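Local coordinates for protein HTH-type transcriptional repressor PhnF (Mycobacterium smegmatis, PDB 3F8M) that represses the phnDCE operon for phosphate uptake when phosphate is available, binding DNA through a GntR-type winged helix-turn-helix domain, at residues A38-E41 with I42-F46; V53-A56 with L57-L61; Y168-I171 with R172-I176; S213-Q216 with D217-I221. All blocks are in the same frame, centred on the assembly; numbering follows the deposited sequence.

In the fold
The four contacts form two pairs, one in each domain of this GntR-type repressor. Contacts 1 and 2 come first along the chain and lie on consecutive helices, 39-45 and 50-62, of the winged helix-turn-helix domain. Their centres are about 13 Å apart, and a salt bridge joins Glu39 OE2 to Arg54 NH2 (2.7 Å). Contacts 3 and 4 follow in the UTRA domain, at the end of helix 167-173 and in the hairpin between strands 206-214 and 220-229. Their centres are about 12 Å apart, and Ile171 and Ile176 pack on Ile221. Centres of contacts in different pairs are 42 to 56 Å apart, as befits separate domains.

Contact 1. Residues A38-E41 with I42-F46; sequences AERE and IAEQF
Ile42 packs down on the start of its own helix, its CG1 lying 3.3 Å from Ala38 O, the carbonyl that also accepts the backbone N-H of Ile42. With chi1 at -52°, CG1 stands beside the backbone N and leans over that carbonyl, while CG2 is directed to the rim of the Phe46 ring. Ala38 occupies the N-cap position, and its bond to Ile42 N (3.1 Å, 171° at the hydrogen) is the first of four successive i to i+4 bonds, which run on to Gln45 N and Glu41 O. The CB of Ala43 fits between the carbonyls of Glu39 and Arg40. Ile42 and Ala43 are buried, both resting on Val53 of the following helix. The base of Glu44 is close as well, its CG 3.0 Å from Arg40 O.

Looseness belongs to the charged ends on the outer side. Arg40 extends its chain from CG to NE, and Glu44 OE2 hangs over one face of the guanidinium, 3.9 Å from Arg40 NH2. The two planes are turned 48° apart and no N-H points at the oxygen, which makes this a long salt bridge of charge alone. Glu39 turns elsewhere, pairing its carboxylate with Arg50 and Arg54. Helix 39-45 is the first helix of the helix-turn-helix motif, packed against helix 50-62, in keeping with the predicted DNA-binding range of this repressor.

Contact 2. Residues V53-A56 with L57-L61; sequences VRQA and LRELL
Leu57, Ala56 and Gln55 carry much of this contact, a run of helix 50-62 in which the side chains of Val53 and Leu57, and of Gln55 and Glu59, meet at a spacing of four residues. This is the second helix of the helix-turn-helix, the position of the recognition helix in the GntR family, consistent with the predicted DNA-binding range. Leu57 CD1 lies 4.0 Å from Val53 CG1, the two side chains side by side and pointing the same way. A chi1 of -67° sets Leu57 CG beside its backbone N, 3.6 Å from Val53 O, the carbonyl that accepts Leu57 N in a nearly linear bond.

Across the contact Ala56 acts mainly through its carbonyl, which receives Leu60 N at 3.1 Å, and Leu60 CG packs at 3.5 Å from the same Ala56 O. On the polar side, Gln55 bends at chi2 (62°) and carries its amide forward, one turn on, where NE2 donates to Glu59 OE2 at 2.8 Å. The amide and carboxylate planes are turned 66° apart, and the oxygen receives the N-H on its anti lone pair. Arg20 forms a salt bridge to this same oxygen, so Glu59 OE2 is held by two donors and its charge is probably balanced mainly by the arginine.

Ala56 and Leu60 face helix 15-29, Val53 meets Ile42 and Ala43 of helix 39-45, Arg58 reaches across to Asp113 of the second subunit, and Leu60 and Leu61 touch Val66 on strand 66-69.

Contact 3. Residues Y168-I171 with R172-I176; sequences YAEI and RSRGI
Glu170 and Arg174 form an i to i+4 salt bridge at the C-terminus of helix 167-173 of the UTRA domain, which ends in a Schellman motif: Gly175, with positive phi, gives its N-H to Arg172 O (2.9 Å), and Ile176 N makes the longer 6→1 bond to Ile171 O, weak at 3.4 Å. Arg174 can be followed outward along its extended side chain. Its CB sits 3.6 Å from Ile171 O, the carbonyl that takes the Arg174 backbone N-H from well above its plane. CG then passes 3.4 Å from Glu170 O, and CD lies equally near that carbonyl and the carboxylate oxygen OE2. NE delivers the bond itself, reaching Glu170 OE2 at 2.8 Å with an N-H angle of 170°. The acceptor lies almost in the guanidinium plane, at its edge, and uses its anti lone pair, although the carboxylate is turned 59° away from that plane. Beyond CZ, the hydrogen bonds of NH1 and NH2 go to Pro155 O and Thr160 OG1 respectively. Thr160 also bonds to Glu170 OE2, so one threonine hydroxyl joins both charged groups.

Glu170 reaches this position through a bend at chi2 (74°), which folds the carboxylate toward the helix end. Beside it, Ser173 OG turns back on the helix and donates to Glu170 O at 2.7 Å, giving that carbonyl a side-chain donor where the regular bonding weakens.

The inner side is the motif's apolar pair, Ile171 and Ile176, both also resting on Ile221 of strand 220-229. Ile171 CG2 lies 3.6 Å from both CB and CG2 of Ile176.

Contact 4. Residues S213-Q216 with D217-I221; sequences SYDQ and DDVAI
The backbone makes an antiparallel hairpin in which Tyr214 and Ala220 form a non-hydrogen-bonded pair, Ile221 N bonds to Ser213 O, Asp215 N bonds to Val219 O, and a type I turn from Asp215 to Asp218 is closed by Asp218 N on Asp215 O.

Within the loop, the side chain that organises the backbone is Asp215. Its chi1 of 70° places CG between the backbone N and the carbonyl carbon, turning the carboxylate toward the loop amides. There OD1 accepts two backbone N-H groups, from Asp217 N at 2.7 Å and Val219 N at 2.9 Å, which arrive from opposite faces of the carboxylate plane. The Val219 bond is the straighter of the two, at 166° against 134° for Asp217. OD2 has other partners: one water donates to both Asp215 OD2 and Asp217 OD2, at 2.9 and 2.8 Å, bridging two like-charged groups, and Arg153 adds a salt bridge to OD2 that probably offsets some of the negative charge.

Ile221 packs on Asp215, its CD1 lying 3.8 Å from Asp215 CB and also against the backbone between Tyr214 and Asp215. On the opposite sheet face, Tyr214 CE1 approaches Ala220 CB at 4.2 Å. Asp218 OD1 passes near Tyr214 CB but has its salt bridge with Arg180, which also makes a cation-pi contact with the tyrosine ring.

The bond from Asp217 N to Asp215 OD1 defines an Asx turn, and Asp218, in left-handed conformation after the type I turn, gives a G1 bulge: a 3:5 beta hairpin connecting adjacent strands 206-214 and 220-229 of the antiparallel UTRA sheet.

Contact 1. Residues A38-E41 with I42-F46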
# COMPACT_ATOMS: atom_id res chain seq x y z
N ALA A 38 18.82 -10.15 -27.96
CA ALA A 38 19.82 -9.60 -27.02
C ALA A 38 20.12 -8.11 -27.29
O ALA A 38 19.97 -7.57 -28.43
CB ALA A 38 21.15 -10.44 -27.00
N GLU A 39 20.51 -7.46 -26.20
CA GLU A 39 20.73 -6.03 -26.21
C GLU A 39 21.65 -5.63 -27.35
O GLU A 39 21.33 -4.73 -28.08
CB GLU A 39 21.21 -5.52 -24.84
CG GLU A 39 22.61 -5.84 -24.39
CD GLU A 39 23.07 -4.90 -23.23
OE1 GLU A 39 22.28 -4.63 -22.29
OE2 GLU A 39 24.23 -4.42 -23.27
N ARG A 40 22.73 -6.36 -27.55
CA ARG A 40 23.67 -6.00 -28.62
C ARG A 40 23.06 -6.07 -30.01
O ARG A 40 23.38 -5.21 -30.85
CB ARG A 40 24.90 -6.89 -28.58
CG ARG A 40 26.09 -6.33 -29.29
CD ARG A 40 27.34 -6.99 -28.69
NE ARG A 40 28.44 -6.94 -29.65
CZ ARG A 40 29.33 -5.95 -29.72
NH1 ARG A 40 29.26 -4.92 -28.88
NH2 ARG A 40 30.28 -6.01 -30.64
N GLU A 41 22.20 -7.08 -30.26
CA GLU A 41 21.57 -7.20 -31.58
C GLU A 41 20.67 -6.01 -31.83
O GLU A 41 20.70 -5.39 -32.92
CB GLU A 41 20.79 -8.53 -31.75
CG GLU A 41 19.90 -8.51 -33.01
CD GLU A 41 19.41 -9.89 -33.44
OE1 GLU A 41 19.45 -10.84 -32.63
OE2 GLU A 41 18.97 -10.00 -34.60
N ILE A 42 19.87 -5.67 -30.82
CA ILE A 42 18.99 -4.52 -30.94
C ILE A 42 19.79 -3.24 -31.21
O ILE A 42 19.46 -2.44 -32.09
CB ILE A 42 18.11 -4.34 -29.65
CG1 ILE A 42 17.38 -5.64 -29.28
CG2 ILE A 42 17.11 -3.19 -29.84
CD1 ILE A 42 16.47 -5.51 -28.03
N ALA A 43 20.85 -3.05 -30.43
CA ALA A 43 21.65 -1.84 -30.58
C ALA A 43 22.15 -1.70 -32.02
O ALA A 43 22.01 -0.63 -32.63
CB ALA A 43 22.81 -1.84 -29.57
N GLU A 44 22.67 -2.79 -32.56
CA GLU A 44 23.18 -2.80 -33.93
C GLU A 44 22.06 -2.57 -34.97
O GLU A 44 22.25 -1.83 -35.93
CB GLU A 44 24.00 -4.07 -34.21
CG GLU A 44 25.11 -4.27 -33.15
CD GLU A 44 26.31 -5.11 -33.63
OE1 GLU A 44 26.15 -5.99 -34.51
OE2 GLU A 44 27.43 -4.88 -33.11
N GLN A 45 20.89 -3.16 -34.71
CA GLN A 45 19.72 -3.00 -35.59
C GLN A 45 19.43 -1.52 -35.70
O GLN A 45 19.29 -1.01 -36.81
CB GLN A 45 18.51 -3.78 -35.04
CG GLN A 45 17.30 -3.83 -35.98
CD GLN A 45 16.15 -4.72 -35.47
OE1 GLN A 45 16.26 -5.40 -34.44
NE2 GLN A 45 15.03 -4.70 -36.19
N PHE A 46 19.44 -0.81 -34.57
CA PHE A 46 19.04 0.60 -34.55
C PHE A 46 20.16 1.66 -34.41
O PHE A 46 19.89 2.80 -34.01
CB PHE A 46 17.93 0.80 -33.50
CG PHE A 46 16.76 -0.13 -33.70
CD1 PHE A 46 15.95 -0.02 -34.84
CD2 PHE A 46 16.48 -1.14 -32.77
CE1 PHE A 46 14.87 -0.90 -35.05
CE2 PHE A 46 15.39 -2.02 -32.97
CZ PHE A 46 14.59 -1.89 -34.12

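Contact 2. Residues V53-A56 with L57-L61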
# COMPACT_ATOMS: atom_id res chain seq x y z
N VAL A 53 20.31 0.68 -25.45
CA VAL A 53 19.24 -0.33 -25.46
C VAL A 53 19.02 -0.78 -24.01
O VAL A 53 17.88 -0.81 -23.55
CB VAL A 53 19.55 -1.53 -26.40
CG1 VAL A 53 18.48 -2.62 -26.28
CG2 VAL A 53 19.65 -1.06 -27.84
N ARG A 54 20.10 -1.06 -23.29
CA ARG A 54 20.02 -1.49 -21.87
C ARG A 54 19.13 -0.54 -21.07
O ARG A 54 18.29 -0.97 -20.27
CB ARG A 54 21.41 -1.51 -21.23
CG ARG A 54 21.51 -2.10 -19.82
CD ARG A 54 22.97 -2.13 -19.35
NE ARG A 54 23.83 -2.59 -20.45
CZ ARG A 54 25.16 -2.66 -20.43
NH1 ARG A 54 25.84 -2.30 -19.34
NH2 ARG A 54 25.80 -3.09 -21.51
N GLN A 55 19.38 0.75 -21.24
CA GLN A 55 18.65 1.76 -20.52
C GLN A 55 17.18 1.81 -20.94
O GLN A 55 16.30 1.97 -20.10
CB GLN A 55 19.33 3.11 -20.76
CG GLN A 55 18.54 4.31 -20.23
CD GLN A 55 18.34 4.26 -18.73
OE1 GLN A 55 19.10 3.58 -18.01
NE2 GLN A 55 17.32 4.98 -18.24
N ALA A 56 16.89 1.70 -22.24
CA ALA A 56 15.49 1.75 -22.66
C ALA A 56 14.74 0.53 -22.10
O ALA A 56 13.60 0.67 -21.61
CB ALA A 56 15.36 1.82 -24.18
N LEU A 57 15.40 -0.63 -22.09
CA LEU A 57 14.77 -1.85 -21.50
C LEU A 57 14.53 -1.75 -20.00
O LEU A 57 13.48 -2.17 -19.48
CB LEU A 57 15.54 -3.12 -21.82
CG LEU A 57 15.55 -3.52 -23.29
CD1 LEU A 57 16.46 -4.73 -23.50
CD2 LEU A 57 14.13 -3.75 -23.88
N ARG A 58 15.51 -1.18 -19.30
CA ARG A 58 15.35 -0.91 -17.89
C ARG A 58 14.17 0.04 -17.57
O ARG A 58 13.45 -0.18 -16.58
CB ARG A 58 16.68 -0.43 -17.29
CG ARG A 58 16.57 -0.15 -15.84
CD ARG A 58 17.65 -0.82 -15.02
NE ARG A 58 17.41 -0.41 -13.65
CZ ARG A 58 18.30 0.24 -12.91
NH1 ARG A 58 19.52 0.49 -13.38
NH2 ARG A 58 17.96 0.59 -11.68
N GLU A 59 13.93 1.02 -18.44
CA GLU A 59 12.79 1.94 -18.30
C GLU A 59 11.46 1.19 -18.50
O GLU A 59 10.49 1.40 -17.76
CB GLU A 59 12.89 3.11 -19.28
CG GLU A 59 14.10 4.06 -19.00
CD GLU A 59 14.34 5.08 -20.12
OE1 GLU A 59 13.43 5.25 -20.96
OE2 GLU A 59 15.44 5.69 -20.18
N LEU A 60 11.43 0.29 -19.49
CA LEU A 60 10.27 -0.56 -19.69
C LEU A 60 10.00 -1.44 -18.49
O LEU A 60 8.83 -1.71 -18.16
CB LEU A 60 10.45 -1.42 -20.94
CG LEU A 60 10.41 -0.65 -22.25
CD1 LEU A 60 10.91 -1.53 -23.38
CD2 LEU A 60 9.00 -0.14 -22.56
N LEU A 61 11.08 -1.91 -17.84
CA LEU A 61 10.96 -2.81 -16.72
C LEU A 61 10.36 -2.08 -15.53
O LEU A 61 9.49 -2.60 -14.83
CB LEU A 61 12.32 -3.39 -16.33
CG LEU A 61 12.33 -4.55 -15.32
CD1 LEU A 61 13.49 -5.50 -15.62
CD2 LEU A 61 12.35 -4.14 -13.80

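Contact 3. Residues Y168-I171 with R172-I176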
# COMPACT_ATOMS: atom_id res chain seq x y z
N TYR A 168 -18.49 5.79 -7.99
CA TYR A 168 -18.21 7.15 -7.52
C TYR A 168 -18.87 8.19 -8.43
O TYR A 168 -19.41 9.21 -7.96
CB TYR A 168 -16.70 7.37 -7.45
CG TYR A 168 -16.03 6.76 -6.22
CD1 TYR A 168 -16.63 5.72 -5.50
CD2 TYR A 168 -14.77 7.20 -5.80
CE1 TYR A 168 -16.02 5.16 -4.39
CE2 TYR A 168 -14.14 6.63 -4.70
CZ TYR A 168 -14.77 5.62 -3.99
OH TYR A 168 -14.15 5.10 -2.88
N ALA A 169 -18.88 7.92 -9.73
CA ALA A 169 -19.52 8.86 -10.68
C ALA A 169 -21.03 8.89 -10.44
O ALA A 169 -21.66 9.96 -10.46
CB ALA A 169 -19.20 8.45 -12.14
N GLU A 170 -21.60 7.73 -10.16
CA GLU A 170 -23.03 7.66 -9.86
C GLU A 170 -23.37 8.41 -8.59
O GLU A 170 -24.39 9.10 -8.52
CB GLU A 170 -23.51 6.20 -9.77
CG GLU A 170 -24.94 6.05 -9.20
CD GLU A 170 -26.01 6.48 -10.19
OE1 GLU A 170 -25.69 6.51 -11.39
OE2 GLU A 170 -27.16 6.74 -9.79
N ILE A 171 -22.54 8.25 -7.57
CA ILE A 171 -22.76 8.96 -6.32
C ILE A 171 -22.59 10.48 -6.52
O ILE A 171 -23.42 11.28 -6.04
CB ILE A 171 -21.93 8.36 -5.14
CG1 ILE A 171 -22.48 6.99 -4.76
CG2 ILE A 171 -21.90 9.35 -3.90
CD1 ILE A 171 -21.65 6.13 -3.76
N ARG A 172 -21.57 10.90 -7.27
CA ARG A 172 -21.40 12.32 -7.58
C ARG A 172 -22.62 12.90 -8.32
O ARG A 172 -23.07 14.02 -7.98
CB ARG A 172 -20.13 12.55 -8.39
CG ARG A 172 -18.89 12.41 -7.56
CD ARG A 172 -17.65 12.66 -8.41
NE ARG A 172 -16.47 12.45 -7.57
CZ ARG A 172 -15.58 11.47 -7.71
NH1 ARG A 172 -15.69 10.58 -8.67
NH2 ARG A 172 -14.56 11.40 -6.84
N SER A 173 -23.17 12.12 -9.26
CA SER A 173 -24.34 12.50 -10.08
C SER A 173 -25.59 12.69 -9.22
O SER A 173 -26.52 13.37 -9.64
CB SER A 173 -24.60 11.50 -11.23
OG SER A 173 -25.27 10.33 -10.80
N ARG A 174 -25.57 12.15 -8.00
CA ARG A 174 -26.66 12.35 -7.04
C ARG A 174 -26.44 13.56 -6.08
O ARG A 174 -27.19 13.75 -5.13
CB ARG A 174 -26.96 11.04 -6.29
CG ARG A 174 -27.48 9.89 -7.22
CD ARG A 174 -27.31 8.47 -6.59
NE ARG A 174 -28.13 7.47 -7.26
CZ ARG A 174 -29.29 7.00 -6.78
NH1 ARG A 174 -29.76 7.43 -5.62
NH2 ARG A 174 -29.97 6.09 -7.46
N GLY A 175 -25.42 14.36 -6.38
CA GLY A 175 -25.10 15.59 -5.62
C GLY A 175 -24.27 15.36 -4.38
O GLY A 175 -24.27 16.18 -3.45
N ILE A 176 -23.57 14.23 -4.33
CA ILE A 176 -22.79 13.84 -3.14
C ILE A 176 -21.34 13.89 -3.54
O ILE A 176 -20.91 13.16 -4.45
CB ILE A 176 -23.21 12.43 -2.64
CG1 ILE A 176 -24.69 12.42 -2.27
CG2 ILE A 176 -22.30 11.94 -1.48
CD1 ILE A 176 -25.30 11.02 -2.08

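Contact 4. Residues S213-Q216 with D217-I221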
# COMPACT_ATOMS: atom_id res chain seq x y z
N SER A 213 -15.49 6.74 3.08
CA SER A 213 -15.54 8.00 2.37
C SER A 213 -16.59 8.87 3.00
O SER A 213 -17.62 8.37 3.48
CB SER A 213 -15.89 7.81 0.89
OG SER A 213 -14.96 6.98 0.25
N TYR A 214 -16.33 10.17 2.95
CA TYR A 214 -17.15 11.19 3.56
C TYR A 214 -17.44 12.32 2.56
O TYR A 214 -16.58 12.69 1.74
CB TYR A 214 -16.43 11.78 4.79
CG TYR A 214 -16.11 10.76 5.87
CD1 TYR A 214 -17.03 10.47 6.85
CD2 TYR A 214 -14.88 10.10 5.87
CE1 TYR A 214 -16.74 9.51 7.83
CE2 TYR A 214 -14.58 9.16 6.83
CZ TYR A 214 -15.50 8.88 7.80
OH TYR A 214 -15.18 7.97 8.74
N ASP A 215 -18.65 12.84 2.65
CA ASP A 215 -19.16 13.82 1.70
C ASP A 215 -18.91 15.25 2.19
O ASP A 215 -18.20 15.47 3.19
CB ASP A 215 -20.65 13.59 1.36
CG ASP A 215 -21.59 13.89 2.52
OD1 ASP A 215 -21.19 14.60 3.46
OD2 ASP A 215 -22.75 13.42 2.48
N GLN A 216 -19.52 16.21 1.50
CA GLN A 216 -19.31 17.65 1.78
C GLN A 216 -19.82 18.07 3.18
O GLN A 216 -19.38 19.10 3.71
CB GLN A 216 -19.92 18.51 0.66
CG GLN A 216 -21.44 18.38 0.50
CD GLN A 216 -21.84 17.36 -0.58
OE1 GLN A 216 -21.31 16.26 -0.63
NE2 GLN A 216 -22.80 17.74 -1.44
N ASP A 217 -20.74 17.29 3.75
CA ASP A 217 -21.20 17.51 5.11
C ASP A 217 -20.51 16.62 6.14
O ASP A 217 -20.96 16.54 7.29
CB ASP A 217 -22.70 17.28 5.20
CG ASP A 217 -23.48 18.26 4.36
OD1 ASP A 217 -23.07 19.43 4.30
OD2 ASP A 217 -24.48 17.84 3.73
N ASP A 218 -19.46 15.93 5.71
CA ASP A 218 -18.79 14.93 6.53
C ASP A 218 -19.72 13.78 6.95
O ASP A 218 -19.59 13.24 8.05
CB ASP A 218 -18.19 15.60 7.77
CG ASP A 218 -16.94 14.93 8.24
OD1 ASP A 218 -16.12 14.48 7.39
OD2 ASP A 218 -16.79 14.85 9.48
N VAL A 219 -20.67 13.43 6.09
CA VAL A 219 -21.55 12.29 6.33
C VAL A 219 -20.96 11.13 5.51
O VAL A 219 -20.56 11.33 4.37
CB VAL A 219 -22.98 12.58 5.90
CG1 VAL A 219 -23.90 11.42 6.23
CG2 VAL A 219 -23.51 13.88 6.57
N ALA A 220 -20.90 9.94 6.13
CA ALA A 220 -20.30 8.77 5.47
C ALA A 220 -21.07 8.40 4.19
O ALA A 220 -22.28 8.39 4.17
CB ALA A 220 -20.21 7.59 6.41
N ILE A 221 -20.32 8.12 3.14
CA ILE A 221 -20.87 7.73 1.83
C ILE A 221 -20.91 6.19 1.73
O ILE A 221 -21.88 5.62 1.21
CB ILE A 221 -19.98 8.36 0.71
CG1 ILE A 221 -20.09 9.90 0.71
CG2 ILE A 221 -20.25 7.79 -0.71
CD1 ILE A 221 -18.98 10.59 -0.20
O HOH W 1 -24.78 15.10 3.64